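Local atomic coordinates of hypothetical shikimate 5-dehydrogenase-like protein HI0607 (Haemophilus influenzae, PDB entry 1NPY), a protein that catalyses, weakly in vitro, the NADP+-dependent oxidation of shikimate to 3-dehydroshikimate, although shikimate may not be its biological substrate. Residues T42-I45 and E46-I49; V91-G95 and F96-Y100; P216-P220 and F221-A225; A236-I239 and V240-V244. All blocks are in the same frame, centred on the assembly; numbering follows the deposited sequence.

Contact 1 (T42-I45 and E46-I49); sequences TQDI and EHAI
Asp44 OD1 is gripped by three donors: the backbone N of His47 and two waters. This is an N-cap, with Asp44 standing just before the helix that starts at Ile45. His47 N reaches Asp44 OD1 at 3.3 Å along a fairly straight line, 165° at the hydrogen. It comes from above the carboxylate plane. The torsion of Asp44 puts CG opposite its own N (chi1 -175°), which swings the carboxylate back over the first turn. One water also accepts from Glu46 N, so it links the cap to another backbone N-H of that turn. The second water donates to Asp44 OD1 and to Glu46 OE1. It sits between two carboxylates whose like charges would probably repel. Lys50, in a salt bridge with Glu46 OE2, would partly offset this. Ahead of the cap, Asp44 N donates to Thr42 OG1 at 2.9 Å, an ST turn. The first helical backbone bonds follow, Ala48 N to Asp44 O and Ile49 N to Ile45 O. On the inner side Ile45 and Ile49 lie side by side and point the same way, against Leu12 of strand 7-12. Their closest approach is Ile45 CD1 to Ile49 CG1, 3.8 Å.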
loop_
_atom_site.group_PDB
_atom_site.type_symbol
_atom_site.label_atom_id
_atom_site.label_comp_id
_atom_site.label_asym_id
_atom_site.label_seq_id
_atom_site.Cartn_x
_atom_site.Cartn_y
_atom_site.Cartn_z
ATOM N N THR A 42 -11.688 -15.359 -7.832
ATOM C CA THR A 42 -11.910 -15.836 -9.187
ATOM C C THR A 42 -10.696 -16.609 -9.645
ATOM O O THR A 42 -9.604 -16.472 -9.075
ATOM C CB THR A 42 -12.154 -14.641 -10.158
ATOM O OG1 THR A 42 -12.488 -15.083 -11.478
ATOM C CG2 THR A 42 -10.893 -13.804 -10.345
ATOM N N GLN A 43 -10.951 -17.480 -10.615
ATOM C CA GLN A 43 -9.883 -18.137 -11.365
ATOM C C GLN A 43 -9.882 -17.701 -12.821
ATOM O O GLN A 43 -9.166 -18.269 -13.654
ATOM C CB GLN A 43 -10.003 -19.659 -11.252
ATOM C CG GLN A 43 -9.934 -20.209 -9.837
ATOM C CD GLN A 43 -9.879 -21.710 -9.880
ATOM O OE1 GLN A 43 -10.921 -22.366 -9.927
ATOM N NE2 GLN A 43 -8.673 -22.258 -9.961
ATOM N N ASP A 44 -10.609 -16.633 -13.136
ATOM C CA ASP A 44 -10.678 -16.109 -14.495
ATOM C C ASP A 44 -10.769 -14.587 -14.487
ATOM O O ASP A 44 -11.874 -14.042 -14.640
ATOM C CB ASP A 44 -11.934 -16.681 -15.145
ATOM C CG ASP A 44 -12.110 -16.325 -16.604
ATOM O OD1 ASP A 44 -11.372 -15.516 -17.220
ATOM O OD2 ASP A 44 -13.048 -16.854 -17.230
ATOM N N ILE A 45 -9.622 -13.931 -14.322
ATOM C CA ILE A 45 -9.550 -12.474 -14.194
ATOM C C ILE A 45 -10.227 -11.789 -15.377
ATOM O O ILE A 45 -10.906 -10.759 -15.184
ATOM C CB ILE A 45 -8.090 -11.993 -13.942
ATOM C CG1 ILE A 45 -8.010 -10.535 -13.467
ATOM C CG2 ILE A 45 -7.267 -12.142 -15.195
ATOM C CD1 ILE A 45 -8.892 -10.235 -12.266
ATOM N N GLU A 46 -10.043 -12.318 -16.588
ATOM C CA GLU A 46 -10.682 -11.725 -17.759
ATOM C C GLU A 46 -12.185 -11.536 -17.592
ATOM O O GLU A 46 -12.734 -10.443 -17.776
ATOM C CB GLU A 46 -10.426 -12.537 -19.032
ATOM C CG GLU A 46 -11.176 -12.061 -20.249
ATOM C CD GLU A 46 -10.893 -12.886 -21.497
ATOM O OE1 GLU A 46 -10.145 -13.884 -21.485
ATOM O OE2 GLU A 46 -11.465 -12.506 -22.518
ATOM N N HIS A 47 -12.876 -12.613 -17.253
ATOM C CA HIS A 47 -14.335 -12.534 -17.157
ATOM C C HIS A 47 -14.801 -11.925 -15.842
ATOM O O HIS A 47 -15.904 -11.384 -15.780
ATOM C CB HIS A 47 -14.996 -13.882 -17.464
ATOM C CG HIS A 47 -14.744 -14.349 -18.861
ATOM N ND1 HIS A 47 -15.266 -13.710 -19.963
ATOM C CD2 HIS A 47 -13.943 -15.327 -19.340
ATOM C CE1 HIS A 47 -14.808 -14.285 -21.061
ATOM N NE2 HIS A 47 -14.052 -15.307 -20.710
ATOM N N ALA A 48 -13.949 -11.934 -14.826
ATOM C CA ALA A 48 -14.240 -11.186 -13.606
ATOM C C ALA A 48 -14.287 -9.687 -13.885
ATOM O O ALA A 48 -15.265 -9.031 -13.505
ATOM C CB ALA A 48 -13.219 -11.504 -12.554
ATOM N N ILE A 49 -13.306 -9.160 -14.615
ATOM C CA ILE A 49 -13.218 -7.729 -14.898
ATOM C C ILE A 49 -14.305 -7.359 -15.893
ATOM O O ILE A 49 -15.020 -6.368 -15.703
ATOM C CB ILE A 49 -11.824 -7.311 -15.419
ATOM C CG1 ILE A 49 -10.727 -7.608 -14.385
ATOM C CG2 ILE A 49 -11.802 -5.822 -15.799
ATOM C CD1 ILE A 49 -10.921 -7.014 -12.997
HETATM O O HOH W 1 -8.578 -14.924 -17.308
HETATM O O HOH W 2 -10.852 -16.411 -19.743
#

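Contact 2 (V91-G95 and F96-Y100); sequences VNDNG and FLRAY
Asp93 and Arg98 meet at about a right angle on one face of a two-stranded hairpin. Arg98 NH1 donates to Asp93 OD2 at 2.8 Å, forming a salt bridge. The oxygen lies in the guanidinium plane, but the N-H meets it from above the carboxylate plane; the two flat groups are turned 53° apart. Phe96 puts one ring carbon, CD2, over one face of the Arg98 guanidinium, 3.8 Å above the plane; the ring is tilted steeply to it. Two further charges hold the pair: Arg58 binds Asp93 OD1 and Glu76 binds Arg98 NE. A water donates to Asp93 OD2 and is also bonded to Tyr100 OH, so the carboxylate is tied to the far end of the strand. Val91 shares this face, and its CG2 touches Tyr100 CE2 at 3.8 Å. On the opposite face Asn92 and Leu97 cross, with Leu97 CD2 3.6 Å from Asn92 CB. With chi1 at -177°, Asn92 CG points away from its N and OD1 can reach the turn. There OD1 takes the N-H of Gly95 at 2.7 Å, an Asx motif, while ND2 donates to Ile57 O. Paired backbone bonds join Val91 to Arg98 and Asp93 to Phe96. Asn94 and Gly95 both have positive phi, and they form the corners of a type I' turn. The whole is a tight two-residue beta hairpin, with Asn-Gly at its tip.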
loop_
_atom_site.group_PDB
_atom_site.type_symbol
_atom_site.label_atom_id
_atom_site.label_comp_id
_atom_site.label_asym_id
_atom_site.label_seq_id
_atom_site.Cartn_x
_atom_site.Cartn_y
_atom_site.Cartn_z
ATOM N N VAL A 91 -12.248 1.803 -10.790
ATOM C CA VAL A 91 -13.466 2.566 -10.634
ATOM C C VAL A 91 -14.199 2.515 -11.971
ATOM O O VAL A 91 -13.650 2.849 -13.026
ATOM C CB VAL A 91 -13.219 4.035 -10.274
ATOM C CG1 VAL A 91 -14.543 4.755 -10.000
ATOM C CG2 VAL A 91 -12.276 4.156 -9.091
ATOM N N ASN A 92 -15.441 2.052 -11.897
ATOM C CA ASN A 92 -16.325 1.983 -13.049
ATOM C C ASN A 92 -17.172 3.230 -13.225
ATOM O O ASN A 92 -18.094 3.477 -12.459
ATOM C CB ASN A 92 -17.210 0.755 -12.893
ATOM C CG ASN A 92 -18.143 0.537 -14.070
ATOM O OD1 ASN A 92 -18.083 1.250 -15.086
ATOM N ND2 ASN A 92 -18.924 -0.542 -13.977
ATOM N N ASP A 93 -16.800 4.053 -14.199
ATOM C CA ASP A 93 -17.519 5.266 -14.560
ATOM C C ASP A 93 -18.398 4.984 -15.798
ATOM O O ASP A 93 -17.918 5.062 -16.925
ATOM C CB ASP A 93 -16.473 6.379 -14.800
ATOM C CG ASP A 93 -15.653 6.720 -13.540
ATOM O OD1 ASP A 93 -16.277 7.113 -12.524
ATOM O OD2 ASP A 93 -14.404 6.571 -13.434
ATOM N N ASN A 94 -19.656 4.601 -15.596
ATOM C CA ASN A 94 -20.588 4.250 -16.672
ATOM C C ASN A 94 -20.065 3.295 -17.730
ATOM O O ASN A 94 -20.269 3.455 -18.940
ATOM C CB ASN A 94 -21.106 5.488 -17.396
ATOM C CG ASN A 94 -21.666 6.505 -16.448
ATOM O OD1 ASN A 94 -22.723 6.300 -15.849
ATOM N ND2 ASN A 94 -20.934 7.597 -16.274
ATOM N N GLY A 95 -19.367 2.272 -17.255
ATOM C CA GLY A 95 -18.792 1.264 -18.119
ATOM C C GLY A 95 -17.342 1.491 -18.500
ATOM O O GLY A 95 -16.780 0.599 -19.122
ATOM N N PHE A 96 -16.734 2.622 -18.131
ATOM C CA PHE A 96 -15.370 2.984 -18.484
ATOM C C PHE A 96 -14.547 2.737 -17.227
ATOM O O PHE A 96 -14.777 3.386 -16.220
ATOM C CB PHE A 96 -15.291 4.456 -18.910
ATOM C CG PHE A 96 -14.000 4.865 -19.532
ATOM C CD1 PHE A 96 -13.688 4.598 -20.848
ATOM C CD2 PHE A 96 -13.082 5.564 -18.774
ATOM C CE1 PHE A 96 -12.474 5.014 -21.384
ATOM C CE2 PHE A 96 -11.903 5.991 -19.305
ATOM C CZ PHE A 96 -11.593 5.729 -20.620
ATOM N N LEU A 97 -13.704 1.704 -17.259
ATOM C CA LEU A 97 -12.943 1.292 -16.089
ATOM C C LEU A 97 -11.603 2.008 -15.994
ATOM O O LEU A 97 -10.676 1.744 -16.763
ATOM C CB LEU A 97 -12.691 -0.215 -16.100
ATOM C CG LEU A 97 -13.913 -1.133 -16.229
ATOM C CD1 LEU A 97 -13.628 -2.619 -16.082
ATOM C CD2 LEU A 97 -14.971 -0.740 -15.215
ATOM N N ARG A 98 -11.480 2.816 -14.948
ATOM C CA ARG A 98 -10.289 3.602 -14.675
ATOM C C ARG A 98 -9.524 2.923 -13.532
ATOM O O ARG A 98 -10.124 2.398 -12.585
ATOM C CB ARG A 98 -10.631 5.040 -14.289
ATOM C CG ARG A 98 -11.442 5.836 -15.304
ATOM C CD ARG A 98 -11.528 7.322 -14.962
ATOM N NE ARG A 98 -11.901 8.151 -16.115
ATOM C CZ ARG A 98 -13.128 8.547 -16.427
ATOM N NH1 ARG A 98 -14.159 8.197 -15.684
ATOM N NH2 ARG A 98 -13.347 9.322 -17.488
ATOM N N ALA A 99 -8.214 2.845 -13.711
ATOM C CA ALA A 99 -7.326 2.063 -12.852
ATOM C C ALA A 99 -6.387 2.994 -12.100
ATOM O O ALA A 99 -5.771 3.848 -12.728
ATOM C CB ALA A 99 -6.494 1.115 -13.701
ATOM N N TYR A 100 -6.190 2.716 -10.809
ATOM C CA TYR A 100 -5.320 3.474 -9.912
ATOM C C TYR A 100 -4.492 2.527 -9.044
ATOM O O TYR A 100 -4.723 1.324 -8.986
ATOM C CB TYR A 100 -6.157 4.333 -8.950
ATOM C CG TYR A 100 -7.105 5.284 -9.643
ATOM C CD1 TYR A 100 -6.758 6.611 -9.884
ATOM C CD2 TYR A 100 -8.345 4.843 -10.085
ATOM C CE1 TYR A 100 -7.649 7.453 -10.552
ATOM C CE2 TYR A 100 -9.248 5.689 -10.723
ATOM C CZ TYR A 100 -8.893 6.994 -10.944
ATOM O OH TYR A 100 -9.775 7.824 -11.613
HETATM O O HOH W 3 -12.436 7.312 -11.392
#

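Contact 3 (P216-P220 and F221-A225); sequences PVETP and FIRYA
Arg223 N bonds to Thr219 O at 2.9 Å and Tyr224 N to Pro220 O, starting the helix after the N-cap Thr219. An inverse gamma turn centred on Glu218 leads the chain into the cap. The cap itself is Thr219 OG1. It accepts from Ile222 N at 3.2 Å, nearly straight at 166°. At chi1 56° the hydroxyl sits between the N and the carbonyl carbon of Thr219, facing the first turn. The same OG1 is hydrogen-bonded to Asp211 at the end of strand 208-211, so the hydroxyl has partners in both the helix and the sheet. Ile222 packs against it, with CG1 3.4 Å from Thr219 OG1. At the surface Glu218 and Arg223 cross at about a right angle. Arg223 bends at its second torsion (-131°), which brings one guanidinium face over Glu218 CB. That carbon lies 3.4 Å from the guanidinium plane, over its centre. The salt bridge is long: Glu218 OE1 is 3.9 Å from Arg223 NE, well out of the guanidinium plane, so no N-H points at it. Phe221 turns into the core, where it meets Phe198. Tyr224 lies against helix 200-205, its OH bonded to Asp204. The chemistry implies a division of labour. Directed hydrogen bonds to a buried threonine fix the start of the helix. Glu218 and Arg223 instead pack through Glu218 CB on the guanidinium face, and their charges probably attract without a directed hydrogen bond.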
loop_
_atom_site.group_PDB
_atom_site.type_symbol
_atom_site.label_atom_id
_atom_site.label_comp_id
_atom_site.label_asym_id
_atom_site.label_seq_id
_atom_site.Cartn_x
_atom_site.Cartn_y
_atom_site.Cartn_z
ATOM N N PRO A 216 2.689 -7.296 13.435
ATOM C CA PRO A 216 2.156 -6.300 14.372
ATOM C C PRO A 216 2.592 -4.900 13.959
ATOM O O PRO A 216 3.530 -4.803 13.179
ATOM C CB PRO A 216 2.884 -6.660 15.672
ATOM C CG PRO A 216 4.244 -7.106 15.179
ATOM C CD PRO A 216 3.922 -7.920 13.947
ATOM N N VAL A 217 2.012 -3.850 14.533
ATOM C CA VAL A 217 2.562 -2.510 14.356
ATOM C C VAL A 217 3.970 -2.464 14.959
ATOM O O VAL A 217 4.909 -1.915 14.364
ATOM C CB VAL A 217 1.638 -1.488 15.055
ATOM C CG1 VAL A 217 2.246 -0.083 15.030
ATOM C CG2 VAL A 217 0.278 -1.523 14.381
ATOM N N GLU A 218 4.093 -2.997 16.173
ATOM C CA GLU A 218 5.348 -2.888 16.901
ATOM C C GLU A 218 6.252 -4.053 16.491
ATOM O O GLU A 218 6.434 -5.023 17.253
ATOM C CB GLU A 218 5.088 -2.879 18.410
ATOM C CG GLU A 218 4.287 -1.673 18.893
ATOM C CD GLU A 218 5.125 -0.408 18.962
ATOM O OE1 GLU A 218 6.355 -0.512 19.150
ATOM O OE2 GLU A 218 4.588 0.701 18.759
ATOM N N THR A 219 6.788 -3.982 15.270
ATOM C CA THR A 219 7.876 -4.880 14.868
ATOM C C THR A 219 9.148 -4.591 15.673
ATOM O O THR A 219 9.231 -3.545 16.306
ATOM C CB THR A 219 8.236 -4.718 13.384
ATOM O OG1 THR A 219 8.550 -3.338 13.151
ATOM C CG2 THR A 219 7.083 -5.073 12.447
ATOM N N PRO A 220 10.147 -5.477 15.699
ATOM C CA PRO A 220 11.391 -5.138 16.391
ATOM C C PRO A 220 12.042 -3.843 15.906
ATOM O O PRO A 220 12.532 -3.054 16.717
ATOM C CB PRO A 220 12.258 -6.390 16.194
ATOM C CG PRO A 220 11.274 -7.469 16.049
ATOM C CD PRO A 220 10.211 -6.842 15.147
ATOM N N PHE A 221 11.970 -3.594 14.608
ATOM C CA PHE A 221 12.471 -2.368 13.982
ATOM C C PHE A 221 11.766 -1.127 14.546
ATOM O O PHE A 221 12.434 -0.197 15.015
ATOM C CB PHE A 221 12.234 -2.517 12.482
ATOM C CG PHE A 221 12.505 -1.291 11.637
ATOM C CD1 PHE A 221 13.594 -0.458 11.826
ATOM C CD2 PHE A 221 11.696 -1.062 10.542
ATOM C CE1 PHE A 221 13.841 0.634 10.991
ATOM C CE2 PHE A 221 11.937 0.022 9.699
ATOM C CZ PHE A 221 13.008 0.856 9.899
ATOM N N ILE A 222 10.438 -1.127 14.501
ATOM C CA ILE A 222 9.645 0.010 14.993
ATOM C C ILE A 222 9.835 0.209 16.486
ATOM O O ILE A 222 10.005 1.333 16.962
ATOM C CB ILE A 222 8.155 -0.143 14.635
ATOM C CG1 ILE A 222 7.948 -0.036 13.125
ATOM C CG2 ILE A 222 7.225 0.797 15.393
ATOM C CD1 ILE A 222 8.191 1.380 12.570
ATOM N N ARG A 223 9.784 -0.876 17.248
ATOM C CA ARG A 223 9.949 -0.791 18.695
ATOM C C ARG A 223 11.288 -0.188 19.089
ATOM O O ARG A 223 11.344 0.679 19.970
ATOM C CB ARG A 223 9.864 -2.186 19.322
ATOM C CG ARG A 223 8.485 -2.687 19.686
ATOM C CD ARG A 223 8.455 -3.250 21.119
ATOM N NE ARG A 223 7.113 -3.375 21.686
ATOM C CZ ARG A 223 6.288 -4.340 21.327
ATOM N NH1 ARG A 223 6.705 -5.227 20.438
ATOM N NH2 ARG A 223 5.077 -4.447 21.842
ATOM N N TYR A 224 12.370 -0.644 18.456
ATOM C CA TYR A 224 13.687 -0.073 18.723
ATOM C C TYR A 224 13.778 1.393 18.312
ATOM O O TYR A 224 14.272 2.217 19.074
ATOM C CB TYR A 224 14.817 -0.906 18.112
ATOM C CG TYR A 224 16.174 -0.398 18.534
ATOM C CD1 TYR A 224 16.688 -0.694 19.792
ATOM C CD2 TYR A 224 16.935 0.408 17.702
ATOM C CE1 TYR A 224 17.886 -0.172 20.220
ATOM C CE2 TYR A 224 18.158 0.913 18.109
ATOM C CZ TYR A 224 18.639 0.607 19.365
ATOM O OH TYR A 224 19.860 1.088 19.780
ATOM N N ALA A 225 13.216 1.753 17.158
ATOM C CA ALA A 225 13.182 3.160 16.765
ATOM C C ALA A 225 12.478 4.020 17.823
ATOM O O ALA A 225 12.897 5.144 18.121
ATOM C CB ALA A 225 12.483 3.292 15.427
#

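Contact 4 (A236-I239 and V240-V244); sequences AAVI and VLQAV
The carboxamide of Gln242 is the flat side-chain group here, and it folds back on Val238 and Ile239 in the turn before. Ile239 CA lies over one face, 3.7 Å from Gln242 CD. Val238 O lies nearer the edge, only slightly to that side of the plane. Val238 CG1 lies at the edge, almost in the amide plane. The amide is probably turned over in the model, so its oxygen and nitrogen cannot be told apart with confidence. The first torsion explains the fold-back: CG sits between the backbone N and the carbonyl carbon (chi1 73°). That brings Gln242 CG to 3.3 Å from Ile239 O. Four helical backbone bonds join Ala236 to Val240, Ala237 to Leu241, Val238 to Gln242 and Ile239 to Ala243. Of these, Gln242 N to Val238 O is 2.9 Å long. Val240 CG2 packs at 3.3 Å from Ala236 O. The amide end also lies close to Asp103, which is inferred to bind substrate, consistent with a place for Gln242 at the edge of that site. Val238 touches Met130, a probable NADP+ contact, so this turn probably borders both sites. Around the helix the side chains divide by direction. Leu241 and Val238 meet helix 102-113. Ile239 and Ala243 lie on Phe19 of helix 19-31, and Ala243 and Val244 on Phe23. Val240 and Val244 pack against helix 257-268, and Gln242 O accepts from Thr102 OG1 at the start of helix 102-113.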
loop_
_atom_site.group_PDB
_atom_site.type_symbol
_atom_site.label_atom_id
_atom_site.label_comp_id
_atom_site.label_asym_id
_atom_site.label_seq_id
_atom_site.Cartn_x
_atom_site.Cartn_y
_atom_site.Cartn_z
ATOM N N ALA A 236 0.323 -0.126 9.254
ATOM C CA ALA A 236 -1.106 0.043 9.478
ATOM C C ALA A 236 -1.600 1.346 8.852
ATOM O O ALA A 236 -2.706 1.396 8.311
ATOM C CB ALA A 236 -1.442 -0.007 10.945
ATOM N N ALA A 237 -0.808 2.406 8.985
ATOM C CA ALA A 237 -1.154 3.661 8.332
ATOM C C ALA A 237 -1.279 3.519 6.821
ATOM O O ALA A 237 -2.110 4.221 6.234
ATOM C CB ALA A 237 -0.145 4.752 8.637
ATOM N N VAL A 238 -0.403 2.718 6.207
ATOM C CA VAL A 238 -0.461 2.460 4.782
ATOM C C VAL A 238 -1.753 1.734 4.423
ATOM O O VAL A 238 -2.472 2.145 3.508
ATOM C CB VAL A 238 0.764 1.703 4.238
ATOM C CG1 VAL A 238 0.607 1.464 2.768
ATOM C CG2 VAL A 238 2.049 2.500 4.428
ATOM N N ILE A 239 -2.077 0.662 5.146
ATOM C CA ILE A 239 -3.253 -0.131 4.785
ATOM C C ILE A 239 -4.513 0.705 4.910
ATOM O O ILE A 239 -5.414 0.630 4.059
ATOM C CB ILE A 239 -3.374 -1.383 5.653
ATOM C CG1 ILE A 239 -2.233 -2.342 5.322
ATOM C CG2 ILE A 239 -4.688 -2.106 5.421
ATOM C CD1 ILE A 239 -2.251 -3.594 6.144
ATOM N N VAL A 240 -4.581 1.475 5.991
ATOM C CA VAL A 240 -5.755 2.310 6.181
ATOM C C VAL A 240 -5.882 3.407 5.125
ATOM O O VAL A 240 -6.962 3.599 4.558
ATOM C CB VAL A 240 -5.823 2.894 7.608
ATOM C CG1 VAL A 240 -6.988 3.899 7.679
ATOM C CG2 VAL A 240 -6.004 1.775 8.615
ATOM N N LEU A 241 -4.804 4.115 4.809
ATOM C CA LEU A 241 -4.891 5.243 3.896
ATOM C C LEU A 241 -5.167 4.734 2.492
ATOM O O LEU A 241 -5.953 5.363 1.780
ATOM C CB LEU A 241 -3.601 6.074 3.920
ATOM C CG LEU A 241 -3.586 7.347 3.067
ATOM C CD1 LEU A 241 -4.829 8.190 3.340
ATOM C CD2 LEU A 241 -2.289 8.115 3.390
ATOM N N GLN A 242 -4.570 3.610 2.095
ATOM C CA GLN A 242 -4.849 3.099 0.757
ATOM C C GLN A 242 -6.314 2.713 0.612
ATOM O O GLN A 242 -6.899 3.004 -0.430
ATOM C CB GLN A 242 -3.942 1.962 0.320
ATOM C CG GLN A 242 -4.193 0.639 0.976
ATOM C CD GLN A 242 -2.997 -0.303 1.073
ATOM O OE1 GLN A 242 -1.938 0.082 1.575
ATOM N NE2 GLN A 242 -3.177 -1.558 0.651
ATOM N N ALA A 243 -6.919 2.193 1.675
ATOM C CA ALA A 243 -8.350 1.867 1.682
ATOM C C ALA A 243 -9.258 3.096 1.648
ATOM O O ALA A 243 -10.264 3.139 0.933
ATOM C CB ALA A 243 -8.677 1.006 2.881
ATOM N N VAL A 244 -8.910 4.091 2.458
ATOM C CA VAL A 244 -9.579 5.401 2.430
ATOM C C VAL A 244 -9.581 6.003 1.030
ATOM O O VAL A 244 -10.587 6.560 0.604
ATOM C CB VAL A 244 -8.969 6.344 3.482
ATOM C CG1 VAL A 244 -9.476 7.763 3.283
ATOM C CG2 VAL A 244 -9.350 5.845 4.874
#

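Overall arrangement
The four contacts follow one another along the chain; none nest or cross. Contact 1 closes the turn from strand 35-40 into helix 45-55, and contact 2 closes the hairpin of strands 89-93 and 96-100. Both belong to the mixed sheet and its covering helix, and they touch at Ile49 CG2 and Leu97 CD1, 3.7 Å apart. Contact 3 starts helix 220-227 beside the parallel sheet, on the opposite side of the chain's centre. Contact 4 lies near that centre on helix 235-251. It touches contact 3 through Ala236 and Val217. Further along, the same helix reaches Val91 and Tyr100 of contact 2 through Leu249, linking the two halves of the fold.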